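Local coordinates for putative hemin ABC transport system, membrane protein (PDB 5B57) that probably forms the membrane-spanning subunit of an ABC importer that carries heme across the inner membrane of Burkholderia cenocepacia, at residues Val248-Glu262 against Arg289-Leu301. Numbering follows the deposited sequence.
Sequences VAPCVALGGVLLVRE and RVLVAVALAVGAL. With DMU (decyl-beta-D-maltopyranoside), chain E.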
loop_
_atom_site.group_PDB
_atom_site.type_symbol
_atom_site.label_atom_id
_atom_site.label_comp_id
_atom_site.label_asym_id
_atom_site.label_seq_id
_atom_site.Cartn_x
_atom_site.Cartn_y
_atom_site.Cartn_z
ATOM N N VAL A 248 28.851 19.607 10.721
ATOM C CA VAL A 248 27.839 18.551 10.609
ATOM C C VAL A 248 26.954 18.493 11.858
ATOM O O VAL A 248 25.722 18.424 11.767
ATOM C CB VAL A 248 28.524 17.204 10.341
ATOM C CG1 VAL A 248 27.522 16.057 10.420
ATOM C CG2 VAL A 248 29.191 17.248 9.002
ATOM N N ALA A 249 27.578 18.498 13.043
ATOM C CA ALA A 249 26.890 18.348 14.316
ATOM C C ALA A 249 25.763 19.366 14.502
ATOM O O ALA A 249 24.627 18.954 14.774
ATOM C CB ALA A 249 27.897 18.425 15.474
ATOM N N PRO A 250 26.000 20.685 14.383
ATOM C CA PRO A 250 24.880 21.632 14.577
ATOM C C PRO A 250 23.726 21.423 13.617
ATOM O O PRO A 250 22.560 21.553 14.019
ATOM C CB PRO A 250 25.536 23.008 14.390
ATOM C CG PRO A 250 26.845 22.745 13.763
ATOM C CD PRO A 250 27.279 21.403 14.249
ATOM N N CYS A 251 24.011 21.097 12.356
ATOM C CA CYS A 251 22.953 20.655 11.457
ATOM C C CYS A 251 22.138 19.525 12.076
ATOM O O CYS A 251 20.919 19.636 12.244
ATOM C CB CYS A 251 23.555 20.212 10.132
ATOM S SG CYS A 251 24.019 21.566 9.074
ATOM N N VAL A 252 22.799 18.419 12.413
ATOM C CA VAL A 252 22.090 17.270 12.974
ATOM C C VAL A 252 21.362 17.666 14.246
ATOM O O VAL A 252 20.217 17.263 14.467
ATOM C CB VAL A 252 23.064 16.102 13.222
ATOM C CG1 VAL A 252 22.338 14.893 13.797
ATOM C CG2 VAL A 252 23.835 15.742 11.931
ATOM N N ALA A 253 21.993 18.484 15.091
ATOM C CA ALA A 253 21.303 18.886 16.317
ATOM C C ALA A 253 20.129 19.807 16.007
ATOM O O ALA A 253 19.081 19.719 16.660
ATOM C CB ALA A 253 22.271 19.544 17.295
ATOM N N LEU A 254 20.262 20.673 14.994
ATOM C CA LEU A 254 19.150 21.569 14.690
ATOM C C LEU A 254 17.984 20.815 14.041
ATOM O O LEU A 254 16.822 21.008 14.428
ATOM C CB LEU A 254 19.615 22.739 13.826
ATOM C CG LEU A 254 18.441 23.583 13.323
ATOM C CD1 LEU A 254 17.899 24.548 14.373
ATOM C CD2 LEU A 254 18.784 24.327 12.062
ATOM N N GLY A 255 18.263 19.936 13.070
ATOM C CA GLY A 255 17.261 18.949 12.686
ATOM C C GLY A 255 16.686 18.216 13.885
ATOM O O GLY A 255 15.472 18.055 14.008
ATOM N N GLY A 256 17.547 17.785 14.802
ATOM C CA GLY A 256 17.054 17.074 15.963
ATOM C C GLY A 256 16.100 17.910 16.785
ATOM O O GLY A 256 15.087 17.410 17.274
ATOM N N VAL A 257 16.402 19.204 16.929
ATOM C CA VAL A 257 15.552 20.080 17.739
ATOM C C VAL A 257 14.186 20.249 17.083
ATOM O O VAL A 257 13.142 20.123 17.737
ATOM C CB VAL A 257 16.251 21.436 17.977
ATOM C CG1 VAL A 257 15.232 22.529 18.234
ATOM C CG2 VAL A 257 17.210 21.340 19.156
ATOM N N LEU A 258 14.177 20.488 15.766
ATOM C CA LEU A 258 12.926 20.745 15.051
ATOM C C LEU A 258 11.973 19.555 15.097
ATOM O O LEU A 258 10.747 19.736 15.083
ATOM C CB LEU A 258 13.220 21.096 13.601
ATOM C CG LEU A 258 14.027 22.333 13.277
ATOM C CD1 LEU A 258 14.178 22.355 11.774
ATOM C CD2 LEU A 258 13.271 23.545 13.774
ATOM N N LEU A 259 12.506 18.329 15.122
ATOM C CA LEU A 259 11.642 17.155 15.230
ATOM C C LEU A 259 10.998 17.077 16.611
ATOM O O LEU A 259 9.774 16.949 16.723
ATOM C CB LEU A 259 12.424 15.876 14.923
ATOM C CG LEU A 259 12.904 15.698 13.460
ATOM C CD1 LEU A 259 13.632 14.365 13.244
ATOM C CD2 LEU A 259 11.747 15.878 12.484
ATOM N N VAL A 260 11.812 17.187 17.675
ATOM C CA VAL A 260 11.319 17.205 19.052
ATOM C C VAL A 260 10.188 18.220 19.223
ATOM O O VAL A 260 9.198 17.961 19.920
ATOM C CB VAL A 260 12.456 17.507 20.043
ATOM C CG1 VAL A 260 11.903 17.565 21.448
ATOM C CG2 VAL A 260 13.583 16.477 19.946
ATOM N N ARG A 261 10.322 19.396 18.607
ATOM C CA ARG A 261 9.256 20.390 18.692
ATOM C C ARG A 261 7.980 19.953 17.984
ATOM O O ARG A 261 7.043 20.754 17.920
ATOM C CB ARG A 261 9.734 21.729 18.121
ATOM C CG ARG A 261 10.476 22.664 19.111
ATOM C CD ARG A 261 11.663 22.008 19.873
ATOM N NE ARG A 261 12.233 22.898 20.897
ATOM C CZ ARG A 261 13.108 22.533 21.841
ATOM N NH1 ARG A 261 13.537 21.279 21.920
ATOM N NH2 ARG A 261 13.556 23.427 22.720
ATOM N N GLU A 262 7.925 18.719 17.443
ATOM C CA GLU A 262 6.774 18.187 16.715
ATOM C C GLU A 262 6.342 16.824 17.253
ATOM O O GLU A 262 5.607 16.090 16.574
ATOM C CB GLU A 262 7.082 18.072 15.217
ATOM C CG GLU A 262 7.460 19.384 14.523
ATOM C CD GLU A 262 6.290 20.352 14.406
ATOM O OE1 GLU A 262 5.135 19.876 14.376
ATOM O OE2 GLU A 262 6.520 21.586 14.351
ATOM N N ARG A 289 7.539 20.789 7.899
ATOM C CA ARG A 289 8.547 21.050 8.924
ATOM C C ARG A 289 9.393 19.818 9.194
ATOM O O ARG A 289 10.603 19.926 9.389
ATOM C CB ARG A 289 7.880 21.565 10.202
ATOM C CG ARG A 289 7.662 23.077 10.130
ATOM C CD ARG A 289 7.139 23.709 11.409
ATOM N NE ARG A 289 5.785 23.252 11.730
ATOM C CZ ARG A 289 4.876 23.969 12.394
ATOM N NH1 ARG A 289 3.676 23.449 12.632
ATOM N NH2 ARG A 289 5.158 25.205 12.806
ATOM N N VAL A 290 8.781 18.636 9.171
ATOM C CA VAL A 290 9.530 17.389 9.319
ATOM C C VAL A 290 10.485 17.183 8.143
ATOM O O VAL A 290 11.680 16.911 8.330
ATOM C CB VAL A 290 8.552 16.218 9.473
ATOM C CG1 VAL A 290 9.294 14.913 9.573
ATOM C CG2 VAL A 290 7.691 16.461 10.688
ATOM N N LEU A 291 9.977 17.319 6.914
ATOM C CA LEU A 291 10.818 17.126 5.724
ATOM C C LEU A 291 12.045 18.047 5.720
ATOM O O LEU A 291 13.180 17.593 5.520
ATOM C CB LEU A 291 9.982 17.343 4.473
ATOM C CG LEU A 291 8.949 16.233 4.408
ATOM C CD1 LEU A 291 8.146 16.388 3.146
ATOM C CD2 LEU A 291 9.672 14.884 4.472
ATOM N N VAL A 292 11.839 19.348 5.926
ATOM C CA VAL A 292 12.997 20.230 6.008
ATOM C C VAL A 292 13.888 19.839 7.188
ATOM O O VAL A 292 15.118 19.901 7.082
ATOM C CB VAL A 292 12.564 21.712 6.054
ATOM C CG1 VAL A 292 11.648 21.931 7.145
ATOM C CG2 VAL A 292 13.716 22.586 6.341
ATOM N N ALA A 293 13.321 19.360 8.298
ATOM C CA ALA A 293 14.220 18.957 9.385
ATOM C C ALA A 293 14.947 17.656 9.053
ATOM O O ALA A 293 16.151 17.537 9.310
ATOM C CB ALA A 293 13.476 18.835 10.712
ATOM N N VAL A 294 14.246 16.676 8.471
ATOM C CA VAL A 294 14.923 15.449 8.042
ATOM C C VAL A 294 15.966 15.748 6.973
ATOM O O VAL A 294 17.073 15.194 7.000
ATOM C CB VAL A 294 13.905 14.410 7.542
ATOM C CG1 VAL A 294 14.616 13.291 6.795
ATOM C CG2 VAL A 294 13.104 13.883 8.710
ATOM N N ALA A 295 15.628 16.619 6.009
ATOM C CA ALA A 295 16.547 16.885 4.901
ATOM C C ALA A 295 17.836 17.510 5.407
ATOM O O ALA A 295 18.930 17.184 4.938
ATOM C CB ALA A 295 15.869 17.783 3.876
ATOM N N LEU A 296 17.713 18.362 6.423
ATOM C CA LEU A 296 18.845 19.066 7.004
ATOM C C LEU A 296 19.765 18.132 7.794
ATOM O O LEU A 296 20.993 18.247 7.679
ATOM C CB LEU A 296 18.308 20.196 7.877
ATOM C CG LEU A 296 19.351 20.962 8.654
ATOM C CD1 LEU A 296 20.276 21.635 7.664
ATOM C CD2 LEU A 296 18.688 21.968 9.571
ATOM N N ALA A 297 19.204 17.190 8.594
ATOM C CA ALA A 297 20.052 16.251 9.345
ATOM C C ALA A 297 20.664 15.147 8.470
ATOM O O ALA A 297 21.875 14.889 8.537
ATOM C CB ALA A 297 19.277 15.608 10.478
ATOM N N VAL A 298 19.846 14.459 7.673
ATOM C CA VAL A 298 20.374 13.445 6.763
ATOM C C VAL A 298 21.348 14.066 5.764
ATOM O O VAL A 298 22.385 13.472 5.437
ATOM C CB VAL A 298 19.214 12.720 6.056
ATOM C CG1 VAL A 298 19.741 11.732 5.026
ATOM C CG2 VAL A 298 18.350 12.023 7.071
ATOM N N GLY A 299 21.038 15.260 5.253
ATOM C CA GLY A 299 21.931 15.862 4.270
ATOM C C GLY A 299 23.301 16.142 4.849
ATOM O O GLY A 299 24.321 15.922 4.199
ATOM N N ALA A 300 23.341 16.630 6.088
ATOM C CA ALA A 300 24.607 16.791 6.778
ATOM C C ALA A 300 25.344 15.470 6.916
ATOM O O ALA A 300 26.572 15.442 6.816
ATOM C CB ALA A 300 24.374 17.410 8.152
ATOM N N LEU A 301 24.625 14.366 7.126
ATOM C CA LEU A 301 25.286 13.112 7.495
ATOM C C LEU A 301 25.821 12.369 6.283
ATOM O O LEU A 301 26.969 11.911 6.281
ATOM C CB LEU A 301 24.320 12.221 8.261
ATOM C CG LEU A 301 24.105 12.780 9.651
ATOM C CD1 LEU A 301 22.917 12.115 10.360
ATOM C CD2 LEU A 301 25.405 12.588 10.400
HETATM C C1 DMU E . 34.718 21.758 17.413
HETATM C C2 DMU E . 36.169 21.599 17.044
HETATM C C3 DMU E . 36.957 21.054 18.242
HETATM C C4 DMU E . 36.289 19.767 18.808
HETATM O O5 DMU E . 34.885 20.015 19.070
HETATM C C6 DMU E . 34.179 20.418 17.873
HETATM O O7 DMU E . 38.299 20.774 17.839
HETATM O O16 DMU E . 32.784 20.547 18.142
HETATM C C18 DMU E . 32.043 19.457 17.590
HETATM C C19 DMU E . 31.302 18.748 18.708
HETATM C C22 DMU E . 30.666 17.464 18.211
HETATM C C25 DMU E . 29.583 16.985 19.175
HETATM C C28 DMU E . 28.298 16.625 18.425
HETATM C C31 DMU E . 27.064 17.257 19.085
HETATM C C34 DMU E . 25.938 16.225 19.248
HETATM C C37 DMU E . 24.551 16.890 19.186
HETATM C C40 DMU E . 23.451 15.862 18.863
HETATM C C43 DMU E . 22.837 15.294 20.129
HETATM O O49 DMU E . 33.970 22.225 16.280
HETATM O O55 DMU E . 36.716 22.856 16.619
HETATM C C57 DMU E . 36.971 19.291 20.101
HETATM O O61 DMU E . 38.242 18.698 19.786
HETATM C C5 DMU E . 40.043 22.482 17.762
HETATM C C7 DMU E . 40.884 21.914 16.622
HETATM C C8 DMU E . 41.745 20.745 17.098
HETATM C C9 DMU E . 40.910 19.729 17.852
HETATM O O1 DMU E . 40.298 20.359 18.982
HETATM C C10 DMU E . 39.354 21.369 18.590
HETATM O O2 DMU E . 42.366 20.105 15.964
HETATM O O3 DMU E . 39.050 23.376 17.219
HETATM O O4 DMU E . 41.735 22.949 16.107
HETATM C C11 DMU E . 41.773 18.575 18.322
HETATM O O6 DMU E . 43.157 18.860 18.022
#
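The guanidinium of Arg289 has the carboxylate of Glu262 over one face: OE2 sits 3.1 Å above the plane, displaced toward the rim on the NE side, and the two flat groups are tilted 34° from each other. OE2 is 3.2 Å from Arg289 NE, yet no N-H points at it, so this salt bridge works by charge alone. A bend at chi2 brings the Glu262 carboxylate back over the arginine. Glu262 is also the N-cap residue of helix 263-269, just past the C-terminal end of helix 242-260, and its side chain touches Leu286.

From there the contact is apolar. Leu258 lays CB and CD1 against the methyl of Ala293, while CD2 of Leu259 reaches the same methyl and, 3.9 Å away, CG1 of Val290. Segments 248-260 and 289-301, parts of two helices predicted to span the membrane in this FecCD-family permease, run nearly antiparallel, at 156° with axes 7.7 Å apart at closest approach. Gly255, Ala293 and Ala297 permit that closeness by their small size: the CA atoms of Gly255 and Ala293 come to 4.5 Å, and CA of Val252 lies 4.3 Å from that of Ala297.

On one flank Leu296, CG anti to the backbone N (chi1 175°), reaches across to helix 242-260, where CD2 meets CD2 of Leu254 and CD1 the sulfur of Cys251. Phe174 of helix 168-188 touches Cys251, Leu296 and Ala300. Ala300 CB lies against Cys251 CB, and CG2 of Val252 rests 3.7 Å from CG of Leu301, these two side chains crossing at about a right angle. Away from helix 283-305, the decyl chain of the detergent runs past the methyls of Ala249 and Ala253, with its C28 3.5 Å from Ala249 CB.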